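Local coordinates for protein chaperone SycD (Chlamydia pneumoniae, PDB 4NRH) that binds the gatekeeper protein CopN as a type III secretion chaperone of the LcrH/SycD family and probably escorts translocator proteins to secretion, at residues S8-L13 / E61-E66; F25-D30 / F83-F88; M153-A158 / E166-I171. One frame throughout, in Å; residues are numbered along the deposited sequence.

Contact 1: S8-L13 / E61-E66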
loop_
_atom_site.group_PDB
_atom_site.type_symbol
_atom_site.label_atom_id
_atom_site.label_comp_id
_atom_site.label_asym_id
_atom_site.label_seq_id
_atom_site.Cartn_x
_atom_site.Cartn_y
_atom_site.Cartn_z
ATOM N N SER D 8 12.065 -16.276 6.165
ATOM C CA SER D 8 11.891 -16.817 4.823
ATOM C C SER D 8 12.390 -15.827 3.774
ATOM O O SER D 8 12.354 -14.616 3.988
ATOM C CB SER D 8 10.423 -17.163 4.571
ATOM O OG SER D 8 9.703 -16.033 4.106
ATOM N N HIS D 9 12.863 -16.350 2.646
ATOM C CA HIS D 9 13.395 -15.508 1.579
ATOM C C HIS D 9 12.318 -14.594 1.000
ATOM O O HIS D 9 12.615 -13.496 0.527
ATOM C CB HIS D 9 14.007 -16.366 0.470
ATOM C CG HIS D 9 14.987 -15.628 -0.388
ATOM N ND1 HIS D 9 16.184 -15.144 0.094
ATOM C CD2 HIS D 9 14.945 -15.288 -1.698
ATOM C CE1 HIS D 9 16.837 -14.539 -0.881
ATOM N NE2 HIS D 9 16.108 -14.613 -1.980
ATOM N N LEU D 10 11.072 -15.057 1.031
ATOM C CA LEU D 10 9.944 -14.267 0.553
ATOM C C LEU D 10 9.806 -12.984 1.366
ATOM O O LEU D 10 9.664 -11.896 0.809
ATOM C CB LEU D 10 8.646 -15.072 0.621
ATOM C CG LEU D 10 7.371 -14.303 0.261
ATOM C CD1 LEU D 10 7.478 -13.696 -1.132
ATOM C CD2 LEU D 10 6.145 -15.194 0.374
ATOM N N ASN D 11 9.848 -13.124 2.687
ATOM C CA ASN D 11 9.748 -11.978 3.581
ATOM C C ASN D 11 10.941 -11.046 3.419
ATOM O O ASN D 11 10.806 -9.828 3.527
ATOM C CB ASN D 11 9.640 -12.444 5.034
ATOM C CG ASN D 11 8.303 -13.085 5.341
ATOM O OD1 ASN D 11 7.259 -12.602 4.906
ATOM N ND2 ASN D 11 8.327 -14.178 6.093
ATOM N N TYR D 12 12.109 -11.627 3.159
ATOM C CA TYR D 12 13.307 -10.846 2.873
ATOM C C TYR D 12 13.113 -9.957 1.651
ATOM O O TYR D 12 13.475 -8.782 1.664
ATOM C CB TYR D 12 14.512 -11.767 2.664
ATOM C CG TYR D 12 15.691 -11.086 2.002
ATOM C CD1 TYR D 12 16.583 -10.321 2.743
ATOM C CD2 TYR D 12 15.918 -11.219 0.637
ATOM C CE1 TYR D 12 17.661 -9.697 2.141
ATOM C CE2 TYR D 12 16.994 -10.600 0.027
ATOM C CZ TYR D 12 17.862 -9.842 0.784
ATOM O OH TYR D 12 18.934 -9.225 0.181
ATOM N N LEU D 13 12.537 -10.529 0.598
ATOM C CA LEU D 13 12.307 -9.803 -0.646
ATOM C C LEU D 13 11.294 -8.678 -0.466
ATOM O O LEU D 13 11.521 -7.556 -0.915
ATOM C CB LEU D 13 11.837 -10.760 -1.743
ATOM C CG LEU D 13 12.889 -11.737 -2.273
ATOM C CD1 LEU D 13 12.262 -12.731 -3.239
ATOM C CD2 LEU D 13 14.036 -10.986 -2.933
ATOM N N GLU D 61 12.981 -18.859 -7.275
ATOM C CA GLU D 61 13.115 -20.299 -7.102
ATOM C C GLU D 61 13.211 -20.667 -5.625
ATOM O O GLU D 61 12.620 -21.654 -5.187
ATOM C CB GLU D 61 14.333 -20.828 -7.860
ATOM C CG GLU D 61 14.437 -22.345 -7.867
ATOM C CD GLU D 61 13.185 -23.018 -8.401
ATOM O OE1 GLU D 61 12.619 -22.528 -9.400
ATOM O OE2 GLU D 61 12.764 -24.038 -7.818
ATOM N N LYS D 62 13.968 -19.878 -4.868
ATOM C CA LYS D 62 14.077 -20.079 -3.426
ATOM C C LYS D 62 12.703 -19.992 -2.775
ATOM O O LYS D 62 12.355 -20.805 -1.919
ATOM C CB LYS D 62 15.010 -19.045 -2.790
ATOM C CG LYS D 62 16.477 -19.181 -3.162
ATOM C CD LYS D 62 17.291 -18.075 -2.505
ATOM C CE LYS D 62 18.768 -18.177 -2.847
ATOM N NZ LYS D 62 19.540 -17.031 -2.284
ATOM N N VAL D 63 11.929 -18.998 -3.196
ATOM C CA VAL D 63 10.579 -18.796 -2.688
ATOM C C VAL D 63 9.667 -19.951 -3.099
ATOM O O VAL D 63 8.817 -20.390 -2.324
ATOM C CB VAL D 63 9.988 -17.460 -3.190
ATOM C CG1 VAL D 63 8.559 -17.292 -2.710
ATOM C CG2 VAL D 63 10.842 -16.294 -2.711
ATOM N N TYR D 64 9.856 -20.447 -4.319
ATOM C CA TYR D 64 9.069 -21.571 -4.818
ATOM C C TYR D 64 9.256 -22.812 -3.954
ATOM O O TYR D 64 8.291 -23.510 -3.640
ATOM C CB TYR D 64 9.434 -21.889 -6.268
ATOM C CG TYR D 64 8.634 -23.036 -6.847
ATOM C CD1 TYR D 64 7.261 -22.928 -7.024
ATOM C CD2 TYR D 64 9.249 -24.228 -7.207
ATOM C CE1 TYR D 64 6.523 -23.972 -7.550
ATOM C CE2 TYR D 64 8.519 -25.279 -7.734
ATOM C CZ TYR D 64 7.156 -25.145 -7.903
ATOM O OH TYR D 64 6.423 -26.185 -8.425
ATOM N N LYS D 65 10.503 -23.089 -3.584
ATOM C CA LYS D 65 10.812 -24.227 -2.727
ATOM C C LYS D 65 10.164 -24.070 -1.354
ATOM O O LYS D 65 9.695 -25.045 -0.769
ATOM C CB LYS D 65 12.325 -24.403 -2.588
ATOM C CG LYS D 65 12.993 -24.956 -3.840
ATOM C CD LYS D 65 14.497 -25.076 -3.669
ATOM C CE LYS D 65 14.845 -26.017 -2.529
ATOM N NZ LYS D 65 16.310 -26.049 -2.264
ATOM N N GLU D 66 10.146 -22.841 -0.845
ATOM C CA GLU D 66 9.505 -22.549 0.434
ATOM C C GLU D 66 8.019 -22.893 0.392
ATOM O O GLU D 66 7.481 -23.483 1.329
ATOM C CB GLU D 66 9.688 -21.076 0.809
ATOM C CG GLU D 66 11.130 -20.663 1.044
ATOM C CD GLU D 66 11.252 -19.231 1.532
ATOM O OE1 GLU D 66 10.420 -18.391 1.131
ATOM O OE2 GLU D 66 12.182 -18.945 2.314
#

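Contact 2: F25-D30 / F83-F88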
loop_
_atom_site.group_PDB
_atom_site.type_symbol
_atom_site.label_atom_id
_atom_site.label_comp_id
_atom_site.label_asym_id
_atom_site.label_seq_id
_atom_site.Cartn_x
_atom_site.Cartn_y
_atom_site.Cartn_z
ATOM N N PHE D 25 3.851 -0.255 2.349
ATOM C CA PHE D 25 3.519 -1.557 1.787
ATOM C C PHE D 25 3.071 -1.399 0.337
ATOM O O PHE D 25 1.883 -1.230 0.063
ATOM C CB PHE D 25 2.425 -2.226 2.624
ATOM C CG PHE D 25 2.139 -3.646 2.235
ATOM C CD1 PHE D 25 3.056 -4.649 2.502
ATOM C CD2 PHE D 25 0.945 -3.983 1.619
ATOM C CE1 PHE D 25 2.791 -5.962 2.153
ATOM C CE2 PHE D 25 0.675 -5.291 1.267
ATOM C CZ PHE D 25 1.599 -6.282 1.535
ATOM N N PRO D 26 4.031 -1.448 -0.601
ATOM C CA PRO D 26 3.768 -1.142 -2.012
ATOM C C PRO D 26 3.178 -2.319 -2.784
ATOM O O PRO D 26 3.613 -2.606 -3.899
ATOM C CB PRO D 26 5.156 -0.788 -2.547
ATOM C CG PRO D 26 6.081 -1.615 -1.721
ATOM C CD PRO D 26 5.458 -1.714 -0.349
ATOM N N PHE D 27 2.194 -2.984 -2.190
ATOM C CA PHE D 27 1.570 -4.152 -2.795
ATOM C C PHE D 27 0.067 -4.133 -2.542
ATOM O O PHE D 27 -0.398 -3.444 -1.633
ATOM C CB PHE D 27 2.176 -5.442 -2.235
ATOM C CG PHE D 27 3.676 -5.476 -2.268
ATOM C CD1 PHE D 27 4.352 -5.677 -3.459
ATOM C CD2 PHE D 27 4.411 -5.321 -1.104
ATOM C CE1 PHE D 27 5.733 -5.716 -3.490
ATOM C CE2 PHE D 27 5.792 -5.359 -1.128
ATOM C CZ PHE D 27 6.454 -5.557 -2.323
ATOM N N PRO D 28 -0.701 -4.882 -3.349
ATOM C CA PRO D 28 -2.127 -5.051 -3.047
ATOM C C PRO D 28 -2.325 -5.764 -1.710
ATOM O O PRO D 28 -1.518 -6.620 -1.348
ATOM C CB PRO D 28 -2.638 -5.905 -4.212
ATOM C CG PRO D 28 -1.655 -5.675 -5.314
ATOM C CD PRO D 28 -0.332 -5.494 -4.637
ATOM N N ASP D 29 -3.380 -5.406 -0.985
ATOM C CA ASP D 29 -3.674 -6.035 0.298
ATOM C C ASP D 29 -4.176 -7.462 0.121
ATOM O O ASP D 29 -3.897 -8.335 0.946
ATOM C CB ASP D 29 -4.708 -5.217 1.074
ATOM C CG ASP D 29 -4.110 -3.986 1.723
ATOM O OD1 ASP D 29 -2.881 -3.964 1.936
ATOM O OD2 ASP D 29 -4.872 -3.043 2.022
ATOM N N ASP D 30 -4.917 -7.692 -0.958
ATOM C CA ASP D 30 -5.634 -8.947 -1.143
ATOM C C ASP D 30 -5.279 -9.561 -2.494
ATOM O O ASP D 30 -5.925 -9.277 -3.502
ATOM C CB ASP D 30 -7.146 -8.717 -1.034
ATOM C CG ASP D 30 -7.942 -10.013 -0.963
ATOM O OD1 ASP D 30 -7.391 -11.089 -1.274
ATOM O OD2 ASP D 30 -9.132 -9.951 -0.592
ATOM N N PHE D 83 2.519 -19.007 -3.203
ATOM C CA PHE D 83 2.357 -19.145 -4.648
ATOM C C PHE D 83 1.653 -17.944 -5.278
ATOM O O PHE D 83 1.956 -17.573 -6.411
ATOM C CB PHE D 83 1.607 -20.438 -4.984
ATOM C CG PHE D 83 2.368 -21.684 -4.636
ATOM C CD1 PHE D 83 3.716 -21.791 -4.942
ATOM C CD2 PHE D 83 1.741 -22.751 -4.015
ATOM C CE1 PHE D 83 4.426 -22.933 -4.624
ATOM C CE2 PHE D 83 2.447 -23.897 -3.694
ATOM C CZ PHE D 83 3.791 -23.987 -3.999
ATOM N N ARG D 84 0.714 -17.345 -4.552
ATOM C CA ARG D 84 0.058 -16.129 -5.028
ATOM C C ARG D 84 1.060 -14.989 -5.202
ATOM O O ARG D 84 0.985 -14.235 -6.171
ATOM C CB ARG D 84 -1.065 -15.702 -4.080
ATOM C CG ARG D 84 -2.285 -16.611 -4.111
ATOM C CD ARG D 84 -3.530 -15.868 -3.655
ATOM N NE ARG D 84 -4.739 -16.669 -3.823
ATOM C CZ ARG D 84 -5.499 -17.098 -2.821
ATOM N NH1 ARG D 84 -5.182 -16.796 -1.569
ATOM N NH2 ARG D 84 -6.580 -17.824 -3.071
ATOM N N TRP D 85 1.990 -14.865 -4.258
ATOM C CA TRP D 85 3.055 -13.869 -4.359
ATOM C C TRP D 85 3.936 -14.127 -5.578
ATOM O O TRP D 85 4.305 -13.199 -6.297
ATOM C CB TRP D 85 3.911 -13.857 -3.089
ATOM C CG TRP D 85 3.358 -12.992 -1.995
ATOM C CD1 TRP D 85 2.838 -13.407 -0.804
ATOM C CD2 TRP D 85 3.273 -11.561 -1.994
ATOM N NE1 TRP D 85 2.435 -12.323 -0.060
ATOM C CE2 TRP D 85 2.691 -11.177 -0.769
ATOM C CE3 TRP D 85 3.633 -10.567 -2.910
ATOM C CZ2 TRP D 85 2.459 -9.846 -0.437
ATOM C CZ3 TRP D 85 3.403 -9.243 -2.577
ATOM C CH2 TRP D 85 2.822 -8.896 -1.351
ATOM N N LEU D 86 4.275 -15.394 -5.796
ATOM C CA LEU D 86 5.088 -15.793 -6.940
ATOM C C LEU D 86 4.385 -15.460 -8.250
ATOM O O LEU D 86 5.002 -14.965 -9.193
ATOM C CB LEU D 86 5.401 -17.286 -6.879
ATOM C CG LEU D 86 6.482 -17.706 -5.885
ATOM C CD1 LEU D 86 6.554 -19.216 -5.804
ATOM C CD2 LEU D 86 7.827 -17.120 -6.285
ATOM N N VAL D 87 3.088 -15.743 -8.296
ATOM C CA VAL D 87 2.276 -15.452 -9.467
ATOM C C VAL D 87 2.168 -13.942 -9.674
ATOM O O VAL D 87 2.159 -13.455 -10.805
ATOM C CB VAL D 87 0.868 -16.083 -9.329
ATOM C CG1 VAL D 87 -0.157 -15.330 -10.155
ATOM C CG2 VAL D 87 0.906 -17.556 -9.715
ATOM N N PHE D 88 2.127 -13.203 -8.569
ATOM C CA PHE D 88 2.112 -11.745 -8.615
ATOM C C PHE D 88 3.387 -11.198 -9.249
ATOM O O PHE D 88 3.345 -10.258 -10.042
ATOM C CB PHE D 88 1.927 -11.170 -7.205
ATOM C CG PHE D 88 2.197 -9.693 -7.106
ATOM C CD1 PHE D 88 1.208 -8.773 -7.411
ATOM C CD2 PHE D 88 3.433 -9.224 -6.686
ATOM C CE1 PHE D 88 1.450 -7.415 -7.318
ATOM C CE2 PHE D 88 3.681 -7.868 -6.590
ATOM C CZ PHE D 88 2.689 -6.962 -6.905
#

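Contact 3: M153-A158 / E166-I171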
loop_
_atom_site.group_PDB
_atom_site.type_symbol
_atom_site.label_atom_id
_atom_site.label_comp_id
_atom_site.label_asym_id
_atom_site.label_seq_id
_atom_site.Cartn_x
_atom_site.Cartn_y
_atom_site.Cartn_z
ATOM N N MET D 153 -9.820 -32.704 -23.601
ATOM C CA MET D 153 -8.658 -31.859 -23.849
ATOM C C MET D 153 -7.389 -32.514 -23.319
ATOM O O MET D 153 -6.331 -32.435 -23.943
ATOM C CB MET D 153 -8.841 -30.480 -23.215
ATOM C CG MET D 153 -9.410 -29.438 -24.163
ATOM S SD MET D 153 -9.945 -27.941 -23.316
ATOM C CE MET D 153 -10.798 -27.091 -24.642
ATOM N N ALA D 154 -7.501 -33.158 -22.162
ATOM C CA ALA D 154 -6.396 -33.929 -21.610
ATOM C C ALA D 154 -6.094 -35.115 -22.518
ATOM O O ALA D 154 -4.936 -35.407 -22.809
ATOM C CB ALA D 154 -6.720 -34.398 -20.202
ATOM N N TRP D 155 -7.154 -35.786 -22.961
ATOM C CA TRP D 155 -7.049 -36.959 -23.824
ATOM C C TRP D 155 -6.274 -36.681 -25.110
ATOM O O TRP D 155 -5.397 -37.456 -25.493
ATOM C CB TRP D 155 -8.445 -37.483 -24.167
ATOM C CG TRP D 155 -8.444 -38.561 -25.205
ATOM C CD1 TRP D 155 -8.930 -38.473 -26.476
ATOM C CD2 TRP D 155 -7.931 -39.891 -25.063
ATOM N NE1 TRP D 155 -8.754 -39.666 -27.136
ATOM C CE2 TRP D 155 -8.142 -40.552 -26.290
ATOM C CE3 TRP D 155 -7.315 -40.588 -24.019
ATOM C CZ2 TRP D 155 -7.758 -41.874 -26.500
ATOM C CZ3 TRP D 155 -6.936 -41.900 -24.230
ATOM C CH2 TRP D 155 -7.158 -42.530 -25.461
ATOM N N VAL D 156 -6.616 -35.583 -25.779
ATOM C CA VAL D 156 -5.963 -35.194 -27.026
ATOM C C VAL D 156 -4.460 -35.015 -26.822
ATOM O O VAL D 156 -3.651 -35.467 -27.634
ATOM C CB VAL D 156 -6.568 -33.890 -27.590
ATOM C CG1 VAL D 156 -5.689 -33.319 -28.693
ATOM C CG2 VAL D 156 -7.977 -34.140 -28.104
ATOM N N ARG D 157 -4.100 -34.363 -25.723
ATOM C CA ARG D 157 -2.704 -34.082 -25.410
ATOM C C ARG D 157 -1.975 -35.295 -24.832
ATOM O O ARG D 157 -0.747 -35.365 -24.880
ATOM C CB ARG D 157 -2.617 -32.907 -24.435
ATOM C CG ARG D 157 -3.002 -31.572 -25.050
ATOM C CD ARG D 157 -3.580 -30.626 -24.009
ATOM N NE ARG D 157 -3.916 -29.324 -24.580
ATOM C CZ ARG D 157 -5.036 -29.066 -25.248
ATOM N NH1 ARG D 157 -5.938 -30.020 -25.431
ATOM N NH2 ARG D 157 -5.256 -27.851 -25.733
ATOM N N ALA D 158 -2.731 -36.245 -24.289
ATOM C CA ALA D 158 -2.141 -37.403 -23.621
ATOM C C ALA D 158 -1.773 -38.527 -24.587
ATOM O O ALA D 158 -0.704 -39.126 -24.471
ATOM C CB ALA D 158 -3.088 -37.931 -22.551
ATOM N N GLU D 166 0.868 -42.964 -18.836
ATOM C CA GLU D 166 0.225 -43.256 -17.558
ATOM C C GLU D 166 -1.138 -42.575 -17.455
ATOM O O GLU D 166 -2.090 -43.145 -16.922
ATOM C CB GLU D 166 1.115 -42.825 -16.391
ATOM C CG GLU D 166 2.206 -43.824 -16.042
ATOM C CD GLU D 166 3.034 -43.394 -14.846
ATOM O OE1 GLU D 166 3.069 -42.182 -14.548
ATOM O OE2 GLU D 166 3.649 -44.270 -14.203
ATOM N N LEU D 167 -1.220 -41.352 -17.969
ATOM C CA LEU D 167 -2.473 -40.606 -17.989
ATOM C C LEU D 167 -3.423 -41.164 -19.046
ATOM O O LEU D 167 -4.629 -41.259 -18.819
ATOM C CB LEU D 167 -2.210 -39.121 -18.250
ATOM C CG LEU D 167 -2.987 -38.091 -17.424
ATOM C CD1 LEU D 167 -2.764 -36.689 -17.977
ATOM C CD2 LEU D 167 -4.475 -38.412 -17.356
ATOM N N LYS D 168 -2.872 -41.524 -20.203
ATOM C CA LYS D 168 -3.662 -42.095 -21.292
ATOM C C LYS D 168 -4.385 -43.363 -20.848
ATOM O O LYS D 168 -5.542 -43.586 -21.205
ATOM C CB LYS D 168 -2.774 -42.393 -22.504
ATOM C CG LYS D 168 -3.500 -43.105 -23.636
ATOM C CD LYS D 168 -2.573 -43.405 -24.803
ATOM C CE LYS D 168 -3.340 -44.028 -25.962
ATOM N NZ LYS D 168 -2.443 -44.420 -27.084
ATOM N N GLU D 169 -3.694 -44.188 -20.068
ATOM C CA GLU D 169 -4.281 -45.408 -19.523
ATOM C C GLU D 169 -5.468 -45.083 -18.622
ATOM O O GLU D 169 -6.524 -45.710 -18.718
ATOM C CB GLU D 169 -3.235 -46.207 -18.741
ATOM C CG GLU D 169 -2.040 -46.666 -19.565
ATOM C CD GLU D 169 -2.349 -47.874 -20.429
ATOM O OE1 GLU D 169 -3.454 -48.440 -20.296
ATOM O OE2 GLU D 169 -1.481 -48.259 -21.240
ATOM N N GLU D 170 -5.279 -44.102 -17.745
ATOM C CA GLU D 170 -6.305 -43.696 -16.790
ATOM C C GLU D 170 -7.585 -43.209 -17.465
ATOM O O GLU D 170 -8.685 -43.573 -17.052
ATOM C CB GLU D 170 -5.761 -42.604 -15.866
ATOM C CG GLU D 170 -6.746 -42.136 -14.805
ATOM C CD GLU D 170 -7.024 -43.195 -13.756
ATOM O OE1 GLU D 170 -6.207 -44.129 -13.616
ATOM O OE2 GLU D 170 -8.061 -43.092 -13.067
ATOM N N ILE D 171 -7.436 -42.392 -18.504
ATOM C CA ILE D 171 -8.588 -41.831 -19.206
ATOM C C ILE D 171 -9.382 -42.939 -19.894
ATOM O O ILE D 171 -10.614 -42.911 -19.917
ATOM C CB ILE D 171 -8.157 -40.772 -20.242
ATOM C CG1 ILE D 171 -7.417 -39.627 -19.548
ATOM C CG2 ILE D 171 -9.361 -40.241 -21.006
ATOM C CD1 ILE D 171 -6.987 -38.516 -20.481
#

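Contact 1: S8-L13 / E61-E66
The carboxylate of E66 reaches across to the first turn of helix 9-19 and takes the backbone N-H of H9, with OE2 2.7 Å from H9 N and an N-H...O angle of 158°. OE2 uses its syn lone pair, the one on the side of OE1, and this lets OE1 lie near the next amide, where it accepts a weak bond from L10 N at 3.4 Å. The extended glutamate chain (chi2 -175°) is what reaches the amides of H9 and L10. Both carboxylate oxygens of E66 therefore accept amides of the first turn of helix 9-19, where the helix dipole would favour a negative charge. S8, the N-cap residue, adds its own cap by accepting N11 N on OG at 3.2 Å. Segments 9-13 and 61-66 run obliquely antiparallel, 135° between directions, with a closest axis approach of 9.5 Å: the N-terminal helix is laid against the helical array of this TPR-type chaperone. One turn back from E66, the CD methylene of K62 sits over the middle of one face of the H9 imidazole, 3.7 Å from the ring centroid in a CH-pi contact, while H9 NE2 is hydrogen-bonded to D59. Beside these, V63 packs with both branches, CG1 against L10 CB at 4.0 Å and CG2 against L13 CD1 at 3.9 Å. Helix 76-89 adds V82 and L86 against V63, and W85 against L10.

Contact 2: F25-D30 / F83-F88
W85 drives the far edge of its indole into the loop 25-30, and F27 receives it on a ring face. The pair is T-shaped: the F27 ring and the six-membered ring of W85 have planes 89° apart and centroids 5.2 Å apart. CH2 of W85 also comes to 3.6 Å from F27 CB, so the indole edge bears on the root of the phenylalanine as well as on its ring. P26, the centre of an inverse gamma turn, lays its CG on the opposite face of F27. F88, one turn further along helix 76-89, brings up the third large surface. Its CG is anti to the backbone N (chi1 167°), and the ring extends to the loop with CE2 3.9 Å from F27 CD1 and CE1 3.7 Å from P28 CD. F25 adds a lighter touch, its CZ 4.1 Å from W85 CH2. L14 of helix 9-19 packs on both F27 and W85, and Y49 stacks on F88. CopN lies against the loop and also reaches F88: R279 of CopN donates a hydrogen bond from NH1 to F27 O and makes a salt bridge to D29, and S278 OG of CopN hydrogen-bonds P26 O. Across the two segments the chemistry is wholly apolar, aromatic rings and a proline ring, consistent with burial of apolar surface seating the loop on the helix while the carbonyls of P26 and F27 are used by CopN.

Contact 3: M153-A158 / E166-I171
I171 and K168, one turn apart on helix 165-174, meet the benzo side of the W155 indole. CG2 of I171 lies 3.7 Å from W155 CE3, and CG of K168 lies 3.7 Å from W155 CZ3. The lysine is drawn out straight beyond CG, so its aliphatic chain crosses the benzo end of the indole obliquely and CE still comes to 4.1 Å of W155 CH2. At the indole edge, in plane, is the backbone O of K168. The other branch of I171 works deeper: with CG1 anti to the carbonyl carbon (chi1 -60°), CD1 is carried to W155 CA, 3.7 Å away, and to A154 CB at 4.1 Å. A154 and A158 turn small methyl groups toward the opposing helix, and the backbones come together at A158 and K168. R175 makes a cation-pi contact with W155. A salt bridge from R157 to D125 ties helix 147-158 to the neighbouring part of the fold. The arrangement is a helical hairpin in which segments 153-158 and 166-171 cross at -136° with a closest axis approach of 9.3 Å, and it packs on helix 129-140 through H131 and Y129 and on the loop at P128.

How the contacts relate
Contacts 1 and 2 form one continuous region at the N-terminal end of the fold, their centres 13 Å apart. They alternate along the chain: 8-13 and 25-30 come first, then their partners on helices 57-72 and 76-89, which follow each other and pack directly through V63 and Y64 against L86. Helix 9-19 touches helix 76-89 as well. Contact 3 comes later, within the last two helices, its centre 34 Å from either of the other centres and on the opposite side of the chain's centre. The contacts thus sit toward the two ends of a helical fold without strands, and of the three only contact 2 meets CopN.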